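Isomaltodextranase (Arthrobacter globiformis, PDB 5AWO) hydrolyses (1->6)-alpha-D-glucosidic linkages in dextran-type polysaccharides, releasing successive isomaltose units from the non-reducing ends of the chains. Local coordinates at residues P376-A381 with A487-N492; P477-A482 with D497-V502; Y491-Y496 with T569-G574. One frame throughout, in Å; residues are numbered along the deposited sequence.

Interaction 1: P376-A381 with A487-N492; sequences PLYRSA and AGFNYN
Phe-489 lays its ring against Tyr-378 and, by its backbone, meets Ala-381, joining two beta domains. Strand 375-378 belongs to an antiparallel sheet of the C-terminal beta-sandwich domain of the GH27 enzyme, and strand 488-490 lies in the CBM35-type carbohydrate-binding module. No direct hydrogen bond crosses between the segments; packing carries the contact. The CB of Tyr-378 sits over the centre of the Phe-489 ring, 3.5 Å from its centroid and almost on the ring normal, a clear CH-pi contact. The two side chains run past one another in opposing senses with their ring planes at 47°, and Tyr-378 CD2 comes alongside Phe-489 CB at 3.6 Å. Phe-489 CG stands opposite the backbone N about CA-CB (chi1 177°), which extends the ring across to segment 376-381, where its CD2 also approaches Ser-380 O at 3.5 Å. With Phe-489 cut back to an alanine, Tyr-378 CB would probably lose the aromatic face it rests on, and a gap would be likely to open between the two domains. The hydroxyl of Tyr-378 hydrogen-bonds Ser-303 OG, in the loop between helix 295-302 and barrel strand 312-314, which ties the same residue to the catalytic domain. Farther along, Ala-381 CB presses on Phe-489 O at 3.2 Å and reaches the amide of Asn-490, whose OD1 is held by the N-H of Tyr-491 through an in-plane lone pair. Arg-379 O lies over one face of the Tyr-491 ring, 3.6 Å above the plane and offset toward the rim. A water completes this outer edge: it donates to Arg-379 O at 2.6 Å and hydrogen-bonds Tyr-491 OH at 3.3 Å.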
ATOM      1  N   PRO A 376       7.155   9.223  -6.424  1.00 13.64           N
ATOM      2  CA  PRO A 376       7.672  10.583  -6.557  1.00 14.00           C
ATOM      3  C   PRO A 376       8.771  10.568  -7.603  1.00 14.47           C
ATOM      4  O   PRO A 376       9.370   9.496  -7.835  1.00 14.56           O
ATOM      5  CB  PRO A 376       8.270  10.867  -5.173  1.00 13.91           C
ATOM      6  CG  PRO A 376       8.741   9.505  -4.730  1.00 13.25           C
ATOM      7  CD  PRO A 376       7.711   8.542  -5.251  1.00 13.96           C
ATOM      8  N   LEU A 377       9.071  11.697  -8.224  1.00 15.33           N
ATOM      9  CA  LEU A 377      10.215  11.702  -9.130  1.00 16.02           C
ATOM     10  C   LEU A 377      11.499  11.447  -8.333  1.00 15.97           C
ATOM     11  O   LEU A 377      11.839  12.193  -7.439  1.00 17.22           O
ATOM     12  CB  LEU A 377      10.317  13.036  -9.857  1.00 17.32           C
ATOM     13  CG  LEU A 377      11.352  13.127 -10.972  1.00 21.52           C
ATOM     14  CD1 LEU A 377      11.035  12.156 -12.103  1.00 23.66           C
ATOM     15  CD2 LEU A 377      11.421  14.560 -11.473  1.00 23.35           C
ATOM     16  N   TYR A 378      12.216  10.378  -8.669  1.00 17.27           N
ATOM     17  CA  TYR A 378      13.496  10.104  -8.018  1.00 18.14           C
ATOM     18  C   TYR A 378      14.576  11.027  -8.569  1.00 18.93           C
ATOM     19  O   TYR A 378      14.626  11.238  -9.792  1.00 20.85           O
ATOM     20  CB  TYR A 378      13.896   8.624  -8.160  1.00 17.68           C
ATOM     21  CG  TYR A 378      13.275   7.752  -7.083  1.00 16.59           C
ATOM     22  CD1 TYR A 378      11.896   7.694  -6.908  1.00 15.59           C
ATOM     23  CD2 TYR A 378      14.067   7.036  -6.197  1.00 16.09           C
ATOM     24  CE1 TYR A 378      11.321   6.901  -5.927  1.00 16.15           C
ATOM     25  CE2 TYR A 378      13.493   6.253  -5.195  1.00 15.48           C
ATOM     26  CZ  TYR A 378      12.112   6.210  -5.061  1.00 15.65           C
ATOM     27  OH  TYR A 378      11.564   5.430  -4.054  1.00 15.00           O
ATOM     28  N   ARG A 379      15.358  11.588  -7.663  1.00 19.22           N
ATOM     29  CA  ARG A 379      16.424  12.554  -7.954  1.00 20.64           C
ATOM     30  C   ARG A 379      17.808  11.957  -7.645  1.00 21.82           C
ATOM     31  O   ARG A 379      18.818  12.404  -8.208  1.00 24.87           O
ATOM     32  CB  ARG A 379      16.159  13.878  -7.220  1.00 22.36           C
ATOM     33  CG  ARG A 379      14.811  14.479  -7.627  1.00 22.54           C
ATOM     34  CD  ARG A 379      14.558  15.891  -7.134  1.00 22.67           C
ATOM     35  NE  ARG A 379      14.282  15.970  -5.699  1.00 21.70           N
ATOM     36  CZ  ARG A 379      13.770  17.024  -5.076  1.00 22.59           C
ATOM     37  NH1 ARG A 379      13.438  18.123  -5.758  1.00 22.62           N
ATOM     38  NH2 ARG A 379      13.545  16.968  -3.767  1.00 21.86           N
ATOM     39  N   SER A 380      17.873  10.957  -6.767  1.00 19.60           N
ATOM     40  CA  SER A 380      19.114  10.229  -6.508  1.00 19.36           C
ATOM     41  C   SER A 380      18.792   8.883  -5.881  1.00 19.77           C
ATOM     42  O   SER A 380      17.624   8.581  -5.603  1.00 18.43           O
ATOM     43  CB  SER A 380      20.047  11.037  -5.625  1.00 19.73           C
ATOM     44  OG  SER A 380      19.719  10.895  -4.251  1.00 20.19           O
ATOM     45  N   ALA A 381      19.813   8.051  -5.686  1.00 19.03           N
ATOM     46  CA  ALA A 381      19.657   6.731  -5.087  1.00 18.58           C
ATOM     47  C   ALA A 381      19.605   6.733  -3.562  1.00 18.08           C
ATOM     48  O   ALA A 381      19.208   5.734  -2.962  1.00 19.98           O
ATOM     49  CB  ALA A 381      20.807   5.822  -5.543  1.00 18.67           C
ATOM     50  N   ALA A 487      16.517  -4.496  -5.365  1.00 17.66           N
ATOM     51  CA  ALA A 487      16.482  -3.651  -6.567  1.00 18.27           C
ATOM     52  C   ALA A 487      16.117  -2.229  -6.185  1.00 18.67           C
ATOM     53  O   ALA A 487      15.306  -2.015  -5.259  1.00 17.98           O
ATOM     54  CB  ALA A 487      15.486  -4.161  -7.571  1.00 18.15           C
ATOM     55  N   GLY A 488      16.679  -1.255  -6.900  1.00 17.59           N
ATOM     56  CA  GLY A 488      16.368   0.146  -6.596  1.00 17.91           C
ATOM     57  C   GLY A 488      16.792   1.102  -7.666  1.00 18.10           C
ATOM     58  O   GLY A 488      17.312   0.705  -8.700  1.00 18.95           O
ATOM     59  N   PHE A 489      16.536   2.381  -7.423  1.00 17.61           N
ATOM     60  CA  PHE A 489      16.811   3.417  -8.395  1.00 16.96           C
ATOM     61  C   PHE A 489      18.268   3.828  -8.462  1.00 17.40           C
ATOM     62  O   PHE A 489      18.907   4.033  -7.443  1.00 18.75           O
ATOM     63  CB  PHE A 489      16.011   4.667  -8.021  1.00 16.51           C
ATOM     64  CG  PHE A 489      16.266   5.845  -8.917  1.00 16.09           C
ATOM     65  CD1 PHE A 489      15.568   5.957 -10.100  1.00 16.58           C
ATOM     66  CD2 PHE A 489      17.195   6.823  -8.581  1.00 15.82           C
ATOM     67  CE1 PHE A 489      15.797   7.033 -10.955  1.00 16.48           C
ATOM     68  CE2 PHE A 489      17.422   7.903  -9.436  1.00 16.78           C
ATOM     69  CZ  PHE A 489      16.702   8.005 -10.604  1.00 16.46           C
ATOM     70  N   ASN A 490      18.779   4.040  -9.674  1.00 18.07           N
ATOM     71  CA  ASN A 490      20.014   4.794  -9.759  1.00 18.90           C
ATOM     72  C   ASN A 490      20.067   5.584 -11.066  1.00 18.86           C
ATOM     73  O   ASN A 490      19.187   5.456 -11.897  1.00 19.43           O
ATOM     74  CB  ASN A 490      21.246   3.873  -9.612  1.00 19.94           C
ATOM     75  CG  ASN A 490      22.358   4.515  -8.817  1.00 20.45           C
ATOM     76  OD1 ASN A 490      22.593   5.710  -8.922  1.00 19.29           O
ATOM     77  ND2 ASN A 490      23.047   3.721  -7.989  1.00 21.52           N
ATOM     78  N   TYR A 491      21.116   6.387 -11.200  1.00 20.90           N
ATOM     79  CA  TYR A 491      21.290   7.264 -12.360  1.00 23.21           C
ATOM     80  C   TYR A 491      22.759   7.514 -12.624  1.00 24.22           C
ATOM     81  O   TYR A 491      23.111   8.495 -13.281  1.00 24.97           O
ATOM     82  CB  TYR A 491      20.536   8.596 -12.173  1.00 24.74           C
ATOM     83  CG  TYR A 491      21.112   9.600 -11.172  1.00 25.89           C
ATOM     84  CD1 TYR A 491      21.505   9.213  -9.893  1.00 27.11           C
ATOM     85  CD2 TYR A 491      21.216  10.963 -11.492  1.00 29.77           C
ATOM     86  CE1 TYR A 491      22.013  10.117  -8.982  1.00 28.46           C
ATOM     87  CE2 TYR A 491      21.730  11.888 -10.573  1.00 30.60           C
ATOM     88  CZ  TYR A 491      22.106  11.458  -9.309  1.00 31.85           C
ATOM     89  OH  TYR A 491      22.611  12.355  -8.379  1.00 34.73           O
ATOM     90  N   ASN A 492      23.609   6.609 -12.137  1.00 24.23           N
ATOM     91  CA  ASN A 492      25.036   6.890 -12.049  1.00 25.34           C
ATOM     92  C   ASN A 492      25.856   6.379 -13.228  1.00 27.01           C
ATOM     93  O   ASN A 492      27.086   6.390 -13.149  1.00 27.70           O
ATOM     94  CB  ASN A 492      25.606   6.407 -10.716  1.00 25.02           C
ATOM     95  CG  ASN A 492      25.516   4.915 -10.527  1.00 23.30           C
ATOM     96  OD1 ASN A 492      24.683   4.224 -11.129  1.00 22.36           O
ATOM     97  ND2 ASN A 492      26.376   4.399  -9.643  1.00 25.16           N
TER
HETATM   98  O   HOH W   1      20.247  14.511  -7.757  1.00 47.10           O

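Interaction 2: P477-A482 with D497-V502; sequences PAAFAA and DGNGFV
The ring of Phe-480 and the side-chain amide of Asn-499 meet with their planes 31° apart, within the beta sandwich of the CBM35-type module. Asn-499 OD1 approaches Phe-480 CE2 obliquely at 3.8 Å, while one face of the ring has a water 3.4 Å above its plane, offset toward the rim; Trp-405, from the preceding beta domain, makes an edge-to-face contact with the same ring. That water joins the two segments, donating to Ala-479 O at 3.1 Å and weakly accepting from Asn-499 ND2. The amide N also donates to Tyr-378 O, so Asn-499 reaches across to the neighbouring domain. Its CG lies between the backbone N and carbonyl carbon (chi1 65°), which turns the amide toward the 3-10 turn 478-480 and lets OD1 rest 3.7 Å from Ala-479 CB as well. At the other end of the contact the side-chain packing is apolar: Ala-478 CB touches Val-502 CG2 at 3.6 Å, where strand 501-505 begins. The same CG2 comes 3.4 Å from Ala-478 O, a carbonyl that receives the indole N-H of Trp-483. Consistent with the small size of Ala-478 and Ala-479, the turn lies close to the strand. Between the two ends a second water accepts from Ala-479 N at 2.9 Å and lies 3.0 Å from Gly-500 O.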
ATOM      1  N   PRO A 477       8.879   2.042 -18.195  1.00 19.51           N
ATOM      2  CA  PRO A 477      10.117   2.410 -17.533  1.00 19.14           C
ATOM      3  C   PRO A 477      10.319   1.717 -16.184  1.00 20.58           C
ATOM      4  O   PRO A 477       9.411   1.680 -15.360  1.00 19.62           O
ATOM      5  CB  PRO A 477       9.969   3.919 -17.333  1.00 19.34           C
ATOM      6  CG  PRO A 477       9.042   4.332 -18.427  1.00 19.49           C
ATOM      7  CD  PRO A 477       8.048   3.240 -18.451  1.00 18.86           C
ATOM      8  N   ALA A 478      11.499   1.153 -15.955  1.00 20.94           N
ATOM      9  CA  ALA A 478      11.736   0.388 -14.731  1.00 20.15           C
ATOM     10  C   ALA A 478      11.761   1.285 -13.499  1.00 20.03           C
ATOM     11  O   ALA A 478      11.395   0.836 -12.401  1.00 18.38           O
ATOM     12  CB  ALA A 478      13.051  -0.392 -14.839  1.00 20.85           C
ATOM     13  N   ALA A 479      12.167   2.539 -13.675  1.00 19.01           N
ATOM     14  CA  ALA A 479      12.306   3.480 -12.549  1.00 19.39           C
ATOM     15  C   ALA A 479      10.953   3.868 -11.950  1.00 19.21           C
ATOM     16  O   ALA A 479      10.934   4.418 -10.851  1.00 18.96           O
ATOM     17  CB  ALA A 479      13.078   4.717 -12.951  1.00 20.38           C
ATOM     18  N   PHE A 480       9.869   3.594 -12.666  1.00 17.81           N
ATOM     19  CA  PHE A 480       8.515   3.835 -12.143  1.00 17.73           C
ATOM     20  C   PHE A 480       7.744   2.574 -11.811  1.00 17.65           C
ATOM     21  O   PHE A 480       6.586   2.651 -11.454  1.00 17.28           O
ATOM     22  CB  PHE A 480       7.736   4.736 -13.113  1.00 17.37           C
ATOM     23  CG  PHE A 480       8.121   6.173 -13.000  1.00 17.50           C
ATOM     24  CD1 PHE A 480       7.550   6.959 -12.005  1.00 17.12           C
ATOM     25  CD2 PHE A 480       9.072   6.747 -13.829  1.00 17.58           C
ATOM     26  CE1 PHE A 480       7.906   8.271 -11.836  1.00 18.19           C
ATOM     27  CE2 PHE A 480       9.424   8.076 -13.667  1.00 18.33           C
ATOM     28  CZ  PHE A 480       8.859   8.831 -12.661  1.00 18.19           C
ATOM     29  N   ALA A 481       8.379   1.393 -11.938  1.00 18.03           N
ATOM     30  CA  ALA A 481       7.767   0.119 -11.633  1.00 17.06           C
ATOM     31  C   ALA A 481       7.962  -0.251 -10.162  1.00 15.92           C
ATOM     32  O   ALA A 481       8.368   0.593  -9.377  1.00 16.45           O
ATOM     33  CB  ALA A 481       8.344  -0.963 -12.556  1.00 18.21           C
ATOM     34  N   ALA A 482       7.613  -1.494  -9.819  1.00 16.12           N
ATOM     35  CA  ALA A 482       7.749  -2.013  -8.473  1.00 16.61           C
ATOM     36  C   ALA A 482       9.093  -2.691  -8.300  1.00 16.96           C
ATOM     37  O   ALA A 482       9.478  -3.496  -9.149  1.00 17.72           O
ATOM     38  CB  ALA A 482       6.620  -2.978  -8.160  1.00 16.84           C
ATOM     39  N   ASP A 497      17.381   6.216 -20.802  1.00 22.65           N
ATOM     40  CA  ASP A 497      16.156   6.962 -21.115  1.00 23.05           C
ATOM     41  C   ASP A 497      15.464   7.352 -19.805  1.00 24.21           C
ATOM     42  O   ASP A 497      15.418   6.563 -18.868  1.00 22.50           O
ATOM     43  CB  ASP A 497      15.219   6.105 -21.970  1.00 23.83           C
ATOM     44  CG  ASP A 497      15.810   5.783 -23.365  1.00 24.59           C
ATOM     45  OD1 ASP A 497      16.455   6.677 -23.947  1.00 27.38           O
ATOM     46  OD2 ASP A 497      15.594   4.651 -23.842  1.00 25.42           O
ATOM     47  N   GLY A 498      14.946   8.568 -19.733  1.00 23.02           N
ATOM     48  CA  GLY A 498      14.249   9.021 -18.531  1.00 23.60           C
ATOM     49  C   GLY A 498      15.151   9.542 -17.422  1.00 23.16           C
ATOM     50  O   GLY A 498      16.217  10.073 -17.689  1.00 25.89           O
ATOM     51  N   ASN A 499      14.691   9.401 -16.180  1.00 23.53           N
ATOM     52  CA  ASN A 499      15.357   9.987 -15.005  1.00 22.38           C
ATOM     53  C   ASN A 499      16.421   9.046 -14.406  1.00 20.06           C
ATOM     54  O   ASN A 499      17.184   9.466 -13.552  1.00 19.68           O
ATOM     55  CB  ASN A 499      14.318  10.366 -13.905  1.00 23.48           C
ATOM     56  CG  ASN A 499      13.606   9.176 -13.312  1.00 23.29           C
ATOM     57  OD1 ASN A 499      13.199   8.282 -14.005  1.00 24.11           O
ATOM     58  ND2 ASN A 499      13.354   9.217 -11.971  1.00 25.13           N
ATOM     59  N   GLY A 500      16.441   7.790 -14.862  1.00 21.31           N
ATOM     60  CA  GLY A 500      17.364   6.792 -14.328  1.00 20.34           C
ATOM     61  C   GLY A 500      16.992   5.385 -14.746  1.00 19.09           C
ATOM     62  O   GLY A 500      16.349   5.168 -15.786  1.00 20.66           O
ATOM     63  N   PHE A 501      17.355   4.420 -13.904  1.00 18.69           N
ATOM     64  CA  PHE A 501      17.186   3.021 -14.197  1.00 19.36           C
ATOM     65  C   PHE A 501      17.142   2.242 -12.894  1.00 18.28           C
ATOM     66  O   PHE A 501      17.255   2.827 -11.813  1.00 17.98           O
ATOM     67  CB  PHE A 501      18.344   2.510 -15.092  1.00 19.12           C
ATOM     68  CG  PHE A 501      19.708   2.839 -14.566  1.00 19.24           C
ATOM     69  CD1 PHE A 501      20.370   1.993 -13.667  1.00 19.42           C
ATOM     70  CD2 PHE A 501      20.333   3.999 -14.961  1.00 19.29           C
ATOM     71  CE1 PHE A 501      21.633   2.313 -13.199  1.00 19.89           C
ATOM     72  CE2 PHE A 501      21.586   4.329 -14.494  1.00 19.90           C
ATOM     73  CZ  PHE A 501      22.247   3.487 -13.601  1.00 20.88           C
ATOM     74  N   VAL A 502      16.994   0.924 -12.990  1.00 19.90           N
ATOM     75  CA  VAL A 502      17.042   0.088 -11.808  1.00 19.31           C
ATOM     76  C   VAL A 502      18.364  -0.659 -11.717  1.00 20.31           C
ATOM     77  O   VAL A 502      18.767  -1.288 -12.692  1.00 21.72           O
ATOM     78  CB  VAL A 502      15.858  -0.891 -11.797  1.00 19.38           C
ATOM     79  CG1 VAL A 502      16.040  -1.973 -10.728  1.00 19.69           C
ATOM     80  CG2 VAL A 502      14.578  -0.117 -11.539  1.00 19.26           C
TER
HETATM   81  O   HOH W   2      10.983   7.461 -10.391  1.00 21.57           O
HETATM   82  O   HOH W   3      13.916   3.345 -15.782  1.00 25.72           O

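Interaction 3: Y491-Y496 with T569-G574; sequences YNHPGY and TWDTWG
Trp-573 NE1 donates to Pro-494 O at 2.9 Å, nearly straight at 170°, with the acceptor in the indole plane but the donor tilted 33° from the carbonyl plane. The backbone from Gly-495 to Tyr-496 passes over one face of the indole, and Tyr-496 CB touches Trp-573 CZ2 at 3.9 Å. Gly-495, with no side chain, lets the indole CD1 come close to its backbone. Beside this bond, His-493 has Trp-570 CB centred over one ring face, a CH-pi contact 3.5 Å from the centroid. Asp-571 OD1 lies near the edge of the imidazole and 3.4 Å from Pro-494 CD. His-493 O is buried here without a polar partner. Behind these contacts, a type I turn presents Trp-570 and Asp-571 together, closed by Thr-572 N to Thr-569 O and tied further by a hydrogen bond between the OG1 atoms of Thr-569 and Thr-572 (2.9 Å), while Arg-533 NH1 holds Gly-495 O. Within the CBM35-type beta-sandwich module, the contact thus joins the surface loop between strands 488-490 and 501-505 to the loop leading into strand 574-582, beside strands 526-535 and 601-609.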
ATOM      1  N   TYR A 491      21.116   6.387 -11.200  1.00 20.90           N
ATOM      2  CA  TYR A 491      21.290   7.264 -12.360  1.00 23.21           C
ATOM      3  C   TYR A 491      22.759   7.514 -12.624  1.00 24.22           C
ATOM      4  O   TYR A 491      23.111   8.495 -13.281  1.00 24.97           O
ATOM      5  CB  TYR A 491      20.536   8.596 -12.173  1.00 24.74           C
ATOM      6  CG  TYR A 491      21.112   9.600 -11.172  1.00 25.89           C
ATOM      7  CD1 TYR A 491      21.505   9.213  -9.893  1.00 27.11           C
ATOM      8  CD2 TYR A 491      21.216  10.963 -11.492  1.00 29.77           C
ATOM      9  CE1 TYR A 491      22.013  10.117  -8.982  1.00 28.46           C
ATOM     10  CE2 TYR A 491      21.730  11.888 -10.573  1.00 30.60           C
ATOM     11  CZ  TYR A 491      22.106  11.458  -9.309  1.00 31.85           C
ATOM     12  OH  TYR A 491      22.611  12.355  -8.379  1.00 34.73           O
ATOM     13  N   ASN A 492      23.609   6.609 -12.137  1.00 24.23           N
ATOM     14  CA  ASN A 492      25.036   6.890 -12.049  1.00 25.34           C
ATOM     15  C   ASN A 492      25.856   6.379 -13.228  1.00 27.01           C
ATOM     16  O   ASN A 492      27.086   6.390 -13.149  1.00 27.70           O
ATOM     17  CB  ASN A 492      25.606   6.407 -10.716  1.00 25.02           C
ATOM     18  CG  ASN A 492      25.516   4.915 -10.527  1.00 23.30           C
ATOM     19  OD1 ASN A 492      24.683   4.224 -11.129  1.00 22.36           O
ATOM     20  ND2 ASN A 492      26.376   4.399  -9.643  1.00 25.16           N
ATOM     21  N   HIS A 493      25.181   5.956 -14.294  1.00 26.13           N
ATOM     22  CA  HIS A 493      25.826   5.655 -15.575  1.00 27.52           C
ATOM     23  C   HIS A 493      25.018   6.335 -16.679  1.00 28.65           C
ATOM     24  O   HIS A 493      23.842   6.023 -16.855  1.00 28.53           O
ATOM     25  CB  HIS A 493      25.890   4.143 -15.812  1.00 28.29           C
ATOM     26  CG  HIS A 493      26.634   3.405 -14.743  1.00 27.56           C
ATOM     27  ND1 HIS A 493      27.974   3.618 -14.490  1.00 27.07           N
ATOM     28  CD2 HIS A 493      26.228   2.461 -13.858  1.00 28.14           C
ATOM     29  CE1 HIS A 493      28.356   2.844 -13.486  1.00 28.51           C
ATOM     30  NE2 HIS A 493      27.318   2.133 -13.087  1.00 27.48           N
ATOM     31  N   PRO A 494      25.639   7.256 -17.447  1.00 28.14           N
ATOM     32  CA  PRO A 494      24.795   7.940 -18.453  1.00 27.25           C
ATOM     33  C   PRO A 494      24.249   7.060 -19.599  1.00 26.24           C
ATOM     34  O   PRO A 494      24.686   5.914 -19.783  1.00 27.13           O
ATOM     35  CB  PRO A 494      25.693   9.073 -18.987  1.00 28.63           C
ATOM     36  CG  PRO A 494      27.051   8.873 -18.406  1.00 29.39           C
ATOM     37  CD  PRO A 494      26.963   7.884 -17.275  1.00 28.91           C
ATOM     38  N   GLY A 495      23.268   7.585 -20.344  1.00 25.86           N
ATOM     39  CA  GLY A 495      22.706   6.908 -21.527  1.00 26.71           C
ATOM     40  C   GLY A 495      21.344   6.277 -21.324  1.00 26.31           C
ATOM     41  O   GLY A 495      20.703   5.800 -22.263  1.00 27.08           O
ATOM     42  N   TYR A 496      20.895   6.246 -20.072  1.00 24.35           N
ATOM     43  CA  TYR A 496      19.538   5.798 -19.774  1.00 24.65           C
ATOM     44  C   TYR A 496      18.508   6.768 -20.378  1.00 22.89           C
ATOM     45  O   TYR A 496      18.763   7.957 -20.474  1.00 24.30           O
ATOM     46  CB  TYR A 496      19.333   5.691 -18.257  1.00 23.16           C
ATOM     47  CG  TYR A 496      19.698   6.937 -17.497  1.00 23.68           C
ATOM     48  CD1 TYR A 496      18.802   7.986 -17.361  1.00 23.36           C
ATOM     49  CD2 TYR A 496      20.949   7.083 -16.922  1.00 23.11           C
ATOM     50  CE1 TYR A 496      19.127   9.114 -16.658  1.00 23.26           C
ATOM     51  CE2 TYR A 496      21.309   8.224 -16.248  1.00 23.61           C
ATOM     52  CZ  TYR A 496      20.385   9.252 -16.109  1.00 23.60           C
ATOM     53  OH  TYR A 496      20.744  10.371 -15.425  1.00 24.73           O
ATOM     54  N   THR A 569      31.092  -1.035 -21.486  1.00 31.45           N
ATOM     55  CA  THR A 569      31.134  -0.222 -20.287  1.00 30.61           C
ATOM     56  C   THR A 569      29.732  -0.193 -19.697  1.00 27.45           C
ATOM     57  O   THR A 569      28.775  -0.536 -20.365  1.00 27.40           O
ATOM     58  CB  THR A 569      31.559   1.219 -20.594  1.00 31.67           C
ATOM     59  OG1 THR A 569      30.524   1.865 -21.336  1.00 32.38           O
ATOM     60  CG2 THR A 569      32.881   1.271 -21.415  1.00 33.25           C
ATOM     61  N   TRP A 570      29.651   0.201 -18.441  1.00 29.47           N
ATOM     62  CA  TRP A 570      28.363   0.373 -17.769  1.00 29.60           C
ATOM     63  C   TRP A 570      27.532   1.521 -18.364  1.00 31.26           C
ATOM     64  O   TRP A 570      26.325   1.554 -18.134  1.00 30.22           O
ATOM     65  CB  TRP A 570      28.564   0.554 -16.261  1.00 29.83           C
ATOM     66  CG  TRP A 570      28.845  -0.759 -15.555  1.00 29.62           C
ATOM     67  CD1 TRP A 570      30.023  -1.135 -14.965  1.00 30.64           C
ATOM     68  CD2 TRP A 570      27.943  -1.862 -15.390  1.00 28.64           C
ATOM     69  NE1 TRP A 570      29.903  -2.403 -14.446  1.00 30.05           N
ATOM     70  CE2 TRP A 570      28.644  -2.877 -14.695  1.00 28.99           C
ATOM     71  CE3 TRP A 570      26.612  -2.100 -15.767  1.00 27.42           C
ATOM     72  CZ2 TRP A 570      28.053  -4.098 -14.359  1.00 27.65           C
ATOM     73  CZ3 TRP A 570      26.030  -3.298 -15.432  1.00 27.66           C
ATOM     74  CH2 TRP A 570      26.746  -4.289 -14.735  1.00 27.44           C
ATOM     75  N   ASP A 571      28.168   2.422 -19.131  1.00 31.86           N
ATOM     76  CA  ASP A 571      27.482   3.488 -19.911  1.00 35.00           C
ATOM     77  C   ASP A 571      26.920   3.033 -21.263  1.00 31.62           C
ATOM     78  O   ASP A 571      26.327   3.834 -21.986  1.00 33.22           O
ATOM     79  CB  ASP A 571      28.452   4.633 -20.246  1.00 39.20           C
ATOM     80  CG  ASP A 571      28.947   5.369 -19.041  1.00 41.58           C
ATOM     81  OD1 ASP A 571      28.575   4.992 -17.908  1.00 44.82           O
ATOM     82  OD2 ASP A 571      29.732   6.328 -19.232  1.00 41.80           O
ATOM     83  N   THR A 572      27.147   1.778 -21.633  1.00 30.42           N
ATOM     84  CA  THR A 572      26.614   1.223 -22.858  1.00 29.33           C
ATOM     85  C   THR A 572      25.300   0.500 -22.581  1.00 29.50           C
ATOM     86  O   THR A 572      25.227  -0.301 -21.653  1.00 29.01           O
ATOM     87  CB  THR A 572      27.620   0.218 -23.483  1.00 31.10           C
ATOM     88  OG1 THR A 572      28.925   0.801 -23.481  1.00 30.49           O
ATOM     89  CG2 THR A 572      27.240  -0.135 -24.891  1.00 30.70           C
ATOM     90  N   TRP A 573      24.296   0.745 -23.420  1.00 29.74           N
ATOM     91  CA  TRP A 573      22.980   0.139 -23.283  1.00 29.30           C
ATOM     92  C   TRP A 573      22.642  -0.697 -24.509  1.00 29.22           C
ATOM     93  O   TRP A 573      22.912  -0.293 -25.658  1.00 34.32           O
ATOM     94  CB  TRP A 573      21.909   1.239 -23.048  1.00 28.16           C
ATOM     95  CG  TRP A 573      22.208   2.049 -21.807  1.00 27.58           C
ATOM     96  CD1 TRP A 573      23.023   3.118 -21.709  1.00 26.84           C
ATOM     97  CD2 TRP A 573      21.698   1.815 -20.479  1.00 26.16           C
ATOM     98  NE1 TRP A 573      23.079   3.571 -20.405  1.00 27.09           N
ATOM     99  CE2 TRP A 573      22.267   2.785 -19.635  1.00 25.20           C
ATOM    100  CE3 TRP A 573      20.829   0.875 -19.931  1.00 24.77           C
ATOM    101  CZ2 TRP A 573      21.993   2.841 -18.261  1.00 25.43           C
ATOM    102  CZ3 TRP A 573      20.566   0.926 -18.577  1.00 24.52           C
ATOM    103  CH2 TRP A 573      21.143   1.895 -17.761  1.00 24.01           C
ATOM    104  N   GLY A 574      22.069  -1.869 -24.276  1.00 29.64           N
ATOM    105  CA  GLY A 574      21.554  -2.705 -25.350  1.00 29.12           C
ATOM    106  C   GLY A 574      20.101  -3.074 -25.155  1.00 31.31           C
ATOM    107  O   GLY A 574      19.504  -2.762 -24.120  1.00 30.26           O
TER

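Overall arrangement
Interaction 2 is buried, interaction 1 partly so, and interaction 3 lies at the surface, farthest from the centre of the chain. Interactions 1 and 2, with centres about 8 Å apart, meet along neighbouring strands 488-490 and 501-505, where Asn-490 N probably bonds Phe-501 O; the ring of Phe-501 packs toward interaction 3, on Trp-573 and Asn-492. Interaction 1 joins two domains by aromatic packing, with no direct hydrogen bond between its segments. Interaction 2 relies on small apolar residues and bridging waters, whereas interaction 3 pins two loops with a direct indole bond. The 491-492 stretch passes from interaction 1 to interaction 3. All three are remote from the catalytic residues.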